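Local coordinates for EvdO2 (PDB 4XAB), which probably acts as a non-haem metal-dependent oxygenase catalysing an oxidative cyclization in orthosomycin antibiotic biosynthesis, at residues H129-A133 against P170-H174; F18-F23 against Y162-R168; D151-S157 against L221-R227. All coordinates share one frame; numbering follows the deposited sequence.

Contact 1: residues H129-A133 against P170-H174; sequences HQDEA and PVLPH. With NI (nickel (II) ion), chain B.
The side chain of Gln130 reaches across to Pro170, Val171 and Leu172 and meets His174. Its CB lies beside the imidazole, 4.2 Å from His174 CE1. CG sits beside the backbone N, and from it the chain runs extended (chi2 156°), carrying the amide past the ring; the amide and imidazole planes are nearly coplanar, 16° apart. At the tip, OE1 takes the backbone N of Leu172 at 2.8 Å on a lone pair in the carbonyl plane, lies near Val171 CA, and touches His174 CE1 at 3.3 Å near the ring plane. NE2 donates almost straight to Pro170 O (3.0 Å, 175°); its second partner is Arg212 O. Held at both ends, the amide can hardly rotate. The backbone of Gln130 is held as well: its N donates to His174 NE2 (3.0 Å), while His174 ND1 donates to Leu172 O. These directions put the ring proton on ND1. This clamped residue sits inside the His-X-Asp motif of a two-histidine, one-carboxylate facial triad, characteristic of cupin-fold oxygenases. His129 NE2 and Asp131 OD1 both bind nickel, the latter at 2.1 Å, probably in place of the iron typical of the family, and His215 supplies the third protein ligand. Water 1 also binds the metal and donates to Asp131 OD2, which His209 engages too. Over one face of the His174 ring stands Ala133 CB, 3.4 Å from the centroid and nearly on the normal, a CH-pi contact. Val171 fits alongside, turning CG1 to Ala133 and CG2 to the carboxylate end of Glu132, whose charge is met by Arg212 and Arg246.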
# COMPACT_ATOMS: atom_id res chain seq x y z
N HIS A 129 -7.62 -8.54 1.08
CA HIS A 129 -7.54 -8.21 2.50
C HIS A 129 -8.04 -6.81 2.73
O HIS A 129 -8.17 -6.02 1.79
CB HIS A 129 -6.09 -8.33 3.03
CG HIS A 129 -5.16 -7.28 2.49
ND1 HIS A 129 -4.62 -7.34 1.22
CD2 HIS A 129 -4.69 -6.13 3.04
CE1 HIS A 129 -3.85 -6.28 1.01
NE2 HIS A 129 -3.89 -5.52 2.10
N GLN A 130 -8.32 -6.50 3.99
CA GLN A 130 -8.53 -5.12 4.40
C GLN A 130 -7.40 -4.76 5.34
O GLN A 130 -7.03 -5.57 6.21
CB GLN A 130 -9.88 -4.95 5.09
CG GLN A 130 -11.06 -5.08 4.16
CD GLN A 130 -12.30 -5.47 4.91
OE1 GLN A 130 -12.39 -6.58 5.44
NE2 GLN A 130 -13.28 -4.56 4.96
N ASP A 131 -6.83 -3.57 5.18
CA ASP A 131 -5.68 -3.22 5.99
C ASP A 131 -6.08 -3.20 7.47
O ASP A 131 -5.27 -3.52 8.35
CB ASP A 131 -5.10 -1.86 5.55
CG ASP A 131 -4.44 -1.92 4.19
OD1 ASP A 131 -4.14 -3.04 3.72
OD2 ASP A 131 -4.24 -0.86 3.58
N GLU A 132 -7.33 -2.85 7.76
CA GLU A 132 -7.78 -2.83 9.16
C GLU A 132 -7.75 -4.22 9.81
O GLU A 132 -7.68 -4.35 11.03
CB GLU A 132 -9.19 -2.24 9.27
CG GLU A 132 -9.60 -1.96 10.73
CD GLU A 132 -10.80 -1.06 10.85
OE1 GLU A 132 -11.08 -0.31 9.89
OE2 GLU A 132 -11.47 -1.11 11.90
N ALA A 133 -7.77 -5.28 9.00
CA ALA A 133 -7.73 -6.63 9.58
C ALA A 133 -6.43 -6.89 10.34
O ALA A 133 -6.36 -7.79 11.18
CB ALA A 133 -7.91 -7.68 8.48
N PRO A 170 -18.35 -4.68 6.76
CA PRO A 170 -17.60 -5.10 7.94
C PRO A 170 -16.12 -5.29 7.63
O PRO A 170 -15.71 -5.34 6.46
CB PRO A 170 -18.24 -6.45 8.30
CG PRO A 170 -18.72 -6.98 6.98
CD PRO A 170 -19.14 -5.77 6.17
N VAL A 171 -15.32 -5.39 8.68
CA VAL A 171 -14.02 -6.02 8.54
C VAL A 171 -14.35 -7.49 8.37
O VAL A 171 -14.87 -8.14 9.27
CB VAL A 171 -13.09 -5.76 9.73
CG1 VAL A 171 -11.79 -6.55 9.55
CG2 VAL A 171 -12.81 -4.27 9.84
N LEU A 172 -14.10 -7.97 7.16
CA LEU A 172 -14.44 -9.32 6.72
C LEU A 172 -13.65 -10.38 7.47
O LEU A 172 -12.60 -10.08 8.03
CB LEU A 172 -14.17 -9.42 5.22
CG LEU A 172 -15.06 -8.50 4.40
CD1 LEU A 172 -14.52 -8.32 3.00
CD2 LEU A 172 -16.49 -9.06 4.39
N PRO A 173 -14.17 -11.61 7.52
CA PRO A 173 -13.37 -12.66 8.16
C PRO A 173 -12.04 -12.82 7.45
O PRO A 173 -12.00 -12.95 6.23
CB PRO A 173 -14.24 -13.91 8.00
CG PRO A 173 -15.64 -13.39 7.89
CD PRO A 173 -15.51 -12.09 7.12
N HIS A 174 -10.95 -12.80 8.20
CA HIS A 174 -9.64 -13.04 7.62
C HIS A 174 -9.00 -14.25 8.28
O HIS A 174 -9.36 -14.65 9.39
CB HIS A 174 -8.71 -11.83 7.78
CG HIS A 174 -9.02 -10.67 6.87
ND1 HIS A 174 -10.22 -9.99 6.91
CD2 HIS A 174 -8.27 -10.06 5.93
CE1 HIS A 174 -10.19 -9.00 6.03
NE2 HIS A 174 -9.02 -9.03 5.41
NI NI B . -3.12 -3.62 2.03
O HOH W 1 -2.42 -1.75 1.79

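Contact 2: residues F18-F23 against Y162-R168; sequences FRSRGF and YLPGGHR
Arg19 O, near the end of helix 12-21, is gripped by His167 NE2 at 2.8 Å and by water 2, which accepts from Arg168 NH1. The His167 bond lies in the imidazole plane yet comes in 42° above the carbonyl plane, off the lone pairs. With CG between its backbone N and carbonyl carbon (chi1 62°), the ring faces the helix end. Gly22, first past the helix, has positive phi and no side chain, so its CA can lie over the ring face, 3.4 Å from the His167 centroid, in a CH-pi contact. The next two carbonyls are taken: Ser20 O receives Arg168 NH1 at 2.8 Å, and Arg21 O receives Gly165 N in a nearly straight bond (177°). The type II beta turn from Leu163 to Gly166 meets a helix C-terminus, joining the N-terminal helix to the loop after strand 160-162 of the double-stranded beta-helix. Next to the turn, the Phe23 and Tyr162 rings are near parallel but slid apart (centroids 4.6 Å apart), so Phe23 CB stands over the centre of Tyr162 at 3.7 Å. Pro164 CG nears the edge of Phe23 and Arg21 NH2, the Pro164 and Arg21 side chains running side by side.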
# COMPACT_ATOMS: atom_id res chain seq x y z
N PHE A 18 -13.57 9.17 -3.57
CA PHE A 18 -12.88 8.48 -2.48
C PHE A 18 -13.85 8.10 -1.35
O PHE A 18 -13.81 6.98 -0.85
CB PHE A 18 -11.72 9.32 -1.92
CG PHE A 18 -11.05 8.69 -0.72
CD1 PHE A 18 -10.14 7.65 -0.88
CD2 PHE A 18 -11.35 9.13 0.56
CE1 PHE A 18 -9.54 7.06 0.23
CE2 PHE A 18 -10.76 8.55 1.67
CZ PHE A 18 -9.85 7.51 1.50
N ARG A 19 -14.72 9.03 -0.96
CA ARG A 19 -15.65 8.77 0.14
C ARG A 19 -16.68 7.72 -0.23
O ARG A 19 -17.03 6.86 0.58
CB ARG A 19 -16.38 10.05 0.57
CG ARG A 19 -15.49 11.15 1.03
CD ARG A 19 -14.54 10.69 2.10
NE ARG A 19 -13.82 11.82 2.66
CZ ARG A 19 -14.24 12.54 3.69
NH1 ARG A 19 -15.39 12.24 4.29
NH2 ARG A 19 -13.51 13.55 4.12
N SER A 20 -17.14 7.79 -1.47
CA SER A 20 -18.18 6.92 -1.98
C SER A 20 -17.67 5.51 -2.19
O SER A 20 -18.30 4.55 -1.77
CB SER A 20 -18.73 7.48 -3.30
OG SER A 20 -19.56 6.52 -3.93
N ARG A 21 -16.52 5.41 -2.85
CA ARG A 21 -16.01 4.12 -3.29
C ARG A 21 -14.96 3.51 -2.37
O ARG A 21 -14.77 2.31 -2.38
CB ARG A 21 -15.42 4.26 -4.70
CG ARG A 21 -16.36 4.91 -5.70
CD ARG A 21 -15.87 4.67 -7.12
NE ARG A 21 -16.41 3.42 -7.65
CZ ARG A 21 -15.97 2.82 -8.75
NH1 ARG A 21 -14.96 3.34 -9.43
NH2 ARG A 21 -16.54 1.68 -9.16
N GLY A 22 -14.30 4.34 -1.58
CA GLY A 22 -13.27 3.87 -0.66
C GLY A 22 -11.86 3.87 -1.22
O GLY A 22 -10.92 3.44 -0.54
N PHE A 23 -11.74 4.30 -2.47
CA PHE A 23 -10.44 4.43 -3.12
C PHE A 23 -10.49 5.54 -4.15
O PHE A 23 -11.56 5.97 -4.58
CB PHE A 23 -10.02 3.12 -3.78
CG PHE A 23 -10.87 2.75 -4.94
CD1 PHE A 23 -10.49 3.07 -6.24
CD2 PHE A 23 -12.07 2.08 -4.75
CE1 PHE A 23 -11.29 2.74 -7.31
CE2 PHE A 23 -12.88 1.74 -5.80
CZ PHE A 23 -12.49 2.07 -7.09
N TYR A 162 -9.72 -3.10 -6.21
CA TYR A 162 -10.54 -2.79 -5.03
C TYR A 162 -11.96 -3.32 -5.10
O TYR A 162 -12.50 -3.55 -6.18
CB TYR A 162 -10.62 -1.27 -4.84
CG TYR A 162 -9.31 -0.62 -4.56
CD1 TYR A 162 -8.67 0.12 -5.54
CD2 TYR A 162 -8.73 -0.71 -3.32
CE1 TYR A 162 -7.48 0.75 -5.28
CE2 TYR A 162 -7.54 -0.11 -3.05
CZ TYR A 162 -6.91 0.62 -4.04
OH TYR A 162 -5.71 1.25 -3.76
N LEU A 163 -12.57 -3.49 -3.93
CA LEU A 163 -14.01 -3.72 -3.85
C LEU A 163 -14.70 -2.40 -3.53
O LEU A 163 -14.69 -1.98 -2.38
CB LEU A 163 -14.36 -4.76 -2.78
CG LEU A 163 -15.86 -5.06 -2.75
CD1 LEU A 163 -16.24 -5.91 -3.94
CD2 LEU A 163 -16.28 -5.75 -1.45
N PRO A 164 -15.30 -1.75 -4.54
CA PRO A 164 -15.91 -0.43 -4.31
C PRO A 164 -16.98 -0.48 -3.23
O PRO A 164 -17.84 -1.36 -3.26
CB PRO A 164 -16.54 -0.09 -5.67
CG PRO A 164 -15.77 -0.90 -6.67
CD PRO A 164 -15.43 -2.18 -5.95
N GLY A 165 -16.90 0.46 -2.29
CA GLY A 165 -17.92 0.57 -1.27
C GLY A 165 -17.65 -0.32 -0.08
O GLY A 165 -18.35 -0.24 0.93
N GLY A 166 -16.63 -1.17 -0.19
CA GLY A 166 -16.36 -2.16 0.85
C GLY A 166 -15.94 -1.58 2.18
O GLY A 166 -15.98 -2.26 3.21
N HIS A 167 -15.50 -0.33 2.17
CA HIS A 167 -15.10 0.33 3.41
C HIS A 167 -16.30 0.66 4.30
O HIS A 167 -16.11 1.04 5.46
CB HIS A 167 -14.30 1.61 3.12
CG HIS A 167 -15.07 2.64 2.35
ND1 HIS A 167 -15.86 2.34 1.27
CD2 HIS A 167 -15.18 3.98 2.54
CE1 HIS A 167 -16.41 3.44 0.80
NE2 HIS A 167 -16.01 4.45 1.55
N ARG A 168 -17.53 0.54 3.78
CA ARG A 168 -18.72 0.72 4.61
C ARG A 168 -19.27 -0.61 5.09
O ARG A 168 -20.24 -0.65 5.83
CB ARG A 168 -19.80 1.49 3.86
CG ARG A 168 -19.47 2.95 3.66
CD ARG A 168 -20.67 3.68 3.10
NE ARG A 168 -21.16 3.04 1.88
CZ ARG A 168 -20.80 3.40 0.64
NH1 ARG A 168 -19.94 4.39 0.45
NH2 ARG A 168 -21.30 2.75 -0.40
O HOH W 2 -18.84 6.26 2.37

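Contact 3: residues D151-S157 against L221-R227; sequences DEATVES and LTDQPRR
Two torsions set up the grip of Arg227 on Asp151: the carboxylate lies beside its own backbone N (chi1 -60°), and the arginine chain bends at chi3 (-70°), turning its NE edge back on the aspartate. The planes are nearly coplanar, and the bidentate salt bridge is side-on. Arg227 NH2 reaches Asp151 OD1 at 2.8 Å and Arg227 NE reaches OD2 at 2.9 Å, each on the syn lone pair. The anti lone pair of OD2 takes the backbone N of Arg227 (2.8 Å). Three donors from one residue therefore hold the carboxylate, which should fix its rotation and probably stabilises its negative charge. Asp43 makes a long, weak ion pair with Arg227 NH1. This clasp marks the start of strand 226-234, which runs antiparallel to strand 139-149 in the double-stranded beta-helix; the loop 151-157 leaves the latter strand just beyond its end. Arg226 leaves at a steep angle to Arg227, its chain bent at chi2, and reaches the loop: NH1 donates to Glu152 O (2.8 Å, 146°) from well above the carbonyl plane, and water 3 bridges NH1 to Glu152 OE1. One face of its guanidinium is covered by Ser157 CB, 3.5 Å from NE, while NH2 donates to Thr222 OG1, itself bonded to Asn220. The hydroxyl of Ser157 is turned into its own loop, where OG accepts from Thr154 N. Farther along, Leu221 N donates to Glu156 O at 2.8 Å, and Thr222 CG2 packs against Ser157 CB at 3.9 Å.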
# COMPACT_ATOMS: atom_id res chain seq x y z
N ASP A 151 6.77 2.87 -11.30
CA ASP A 151 6.77 2.18 -12.59
C ASP A 151 5.37 2.17 -13.15
O ASP A 151 4.41 2.41 -12.40
CB ASP A 151 7.28 0.75 -12.43
CG ASP A 151 8.68 0.69 -11.88
OD1 ASP A 151 9.61 1.10 -12.60
OD2 ASP A 151 8.87 0.26 -10.72
N GLU A 152 5.22 1.89 -14.44
CA GLU A 152 3.89 1.56 -14.95
C GLU A 152 3.31 0.44 -14.08
O GLU A 152 4.01 -0.53 -13.76
CB GLU A 152 3.92 1.12 -16.42
CG GLU A 152 2.52 0.80 -16.93
CD GLU A 152 2.46 0.44 -18.41
OE1 GLU A 152 3.48 -0.03 -18.96
OE2 GLU A 152 1.39 0.62 -19.02
N ALA A 153 2.05 0.57 -13.70
CA ALA A 153 1.36 -0.48 -12.98
C ALA A 153 0.16 -0.93 -13.80
O ALA A 153 -0.73 -0.15 -14.10
CB ALA A 153 0.92 0.00 -11.62
N THR A 154 0.18 -2.20 -14.20
CA THR A 154 -0.92 -2.76 -14.99
C THR A 154 -1.50 -3.97 -14.28
O THR A 154 -0.96 -4.43 -13.28
CB THR A 154 -0.46 -3.20 -16.37
OG1 THR A 154 0.46 -4.29 -16.21
CG2 THR A 154 0.24 -2.07 -17.09
N VAL A 155 -2.58 -4.51 -14.83
CA VAL A 155 -3.14 -5.70 -14.22
C VAL A 155 -2.11 -6.82 -14.26
O VAL A 155 -1.94 -7.54 -13.28
CB VAL A 155 -4.45 -6.14 -14.89
CG1 VAL A 155 -4.84 -7.52 -14.41
CG2 VAL A 155 -5.56 -5.13 -14.55
N GLU A 156 -1.37 -6.91 -15.36
CA GLU A 156 -0.39 -7.98 -15.50
C GLU A 156 0.89 -7.76 -14.71
O GLU A 156 1.67 -8.69 -14.52
CB GLU A 156 -0.03 -8.17 -16.97
CG GLU A 156 -1.17 -8.72 -17.80
CD GLU A 156 -0.74 -9.07 -19.21
OE1 GLU A 156 -1.57 -9.62 -19.96
OE2 GLU A 156 0.43 -8.78 -19.55
N SER A 157 1.13 -6.54 -14.23
CA SER A 157 2.35 -6.28 -13.47
C SER A 157 2.07 -6.25 -11.97
O SER A 157 2.98 -6.09 -11.17
CB SER A 157 2.99 -4.96 -13.93
OG SER A 157 2.29 -3.86 -13.37
N LEU A 221 3.54 -10.60 -13.77
CA LEU A 221 3.82 -11.49 -14.88
C LEU A 221 4.76 -10.88 -15.91
O LEU A 221 4.86 -11.38 -17.02
CB LEU A 221 2.52 -11.91 -15.57
CG LEU A 221 1.45 -12.48 -14.63
CD1 LEU A 221 0.16 -12.75 -15.38
CD2 LEU A 221 1.94 -13.73 -13.92
N THR A 222 5.44 -9.80 -15.56
CA THR A 222 6.30 -9.11 -16.51
C THR A 222 7.77 -9.30 -16.14
O THR A 222 8.09 -9.72 -15.03
CB THR A 222 6.00 -7.59 -16.58
OG1 THR A 222 6.62 -6.93 -15.48
CG2 THR A 222 4.49 -7.32 -16.58
N ASP A 223 8.66 -8.96 -17.06
CA ASP A 223 10.07 -9.17 -16.82
C ASP A 223 10.75 -7.98 -16.16
O ASP A 223 11.97 -7.94 -16.07
CB ASP A 223 10.78 -9.53 -18.13
CG ASP A 223 10.41 -10.92 -18.63
OD1 ASP A 223 10.47 -11.87 -17.82
OD2 ASP A 223 10.03 -11.06 -19.81
N GLN A 224 9.95 -7.03 -15.66
CA GLN A 224 10.48 -5.82 -15.03
C GLN A 224 9.98 -5.68 -13.61
O GLN A 224 8.80 -5.95 -13.35
CB GLN A 224 10.09 -4.56 -15.83
CG GLN A 224 10.61 -4.54 -17.27
CD GLN A 224 9.82 -5.46 -18.18
OE1 GLN A 224 8.60 -5.57 -18.06
NE2 GLN A 224 10.52 -6.13 -19.10
N PRO A 225 10.85 -5.24 -12.69
CA PRO A 225 10.40 -5.03 -11.31
C PRO A 225 9.37 -3.91 -11.26
O PRO A 225 9.39 -3.03 -12.11
CB PRO A 225 11.68 -4.63 -10.55
CG PRO A 225 12.81 -4.84 -11.54
CD PRO A 225 12.21 -4.74 -12.90
N ARG A 226 8.47 -3.97 -10.28
CA ARG A 226 7.46 -2.95 -10.11
C ARG A 226 7.53 -2.44 -8.69
O ARG A 226 7.35 -3.21 -7.75
CB ARG A 226 6.08 -3.50 -10.42
CG ARG A 226 6.03 -4.22 -11.75
CD ARG A 226 6.03 -3.23 -12.90
NE ARG A 226 6.29 -3.91 -14.15
CZ ARG A 226 6.00 -3.41 -15.34
NH1 ARG A 226 5.44 -2.21 -15.44
NH2 ARG A 226 6.28 -4.11 -16.44
N ARG A 227 7.81 -1.15 -8.55
CA ARG A 227 8.07 -0.54 -7.24
C ARG A 227 6.99 0.42 -6.82
O ARG A 227 6.45 1.18 -7.63
CB ARG A 227 9.42 0.18 -7.28
CG ARG A 227 10.58 -0.75 -7.63
CD ARG A 227 11.76 0.01 -8.22
NE ARG A 227 11.50 0.54 -9.55
CZ ARG A 227 12.41 1.19 -10.28
NH1 ARG A 227 13.63 1.37 -9.80
NH2 ARG A 227 12.10 1.65 -11.49
O HOH W 3 4.46 -2.23 -18.11

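In the fold
Contacts 1 and 2 are neighbours, their centres about 13 Å apart, and they touch where Gln130 NE2 packs 4.0 Å from Gly166 O. Both use the loop after strand 160-162: its beginning meets the N-terminal helix, its later part the metal-binding loop. A second-shell residue, His209, also links them, bonded through ND1 to Tyr162 OH of contact 2 and through NE2 to Asp131 OD2 of contact 1; the Tyr162 side chain lies about 8 Å from nickel. Contact 3 stands apart at the surface, its centre about 26 Å from that of contact 1 and 24 Å from that of contact 2, yet its loop 151-157 lies shortly before strand 160-162 in the chain.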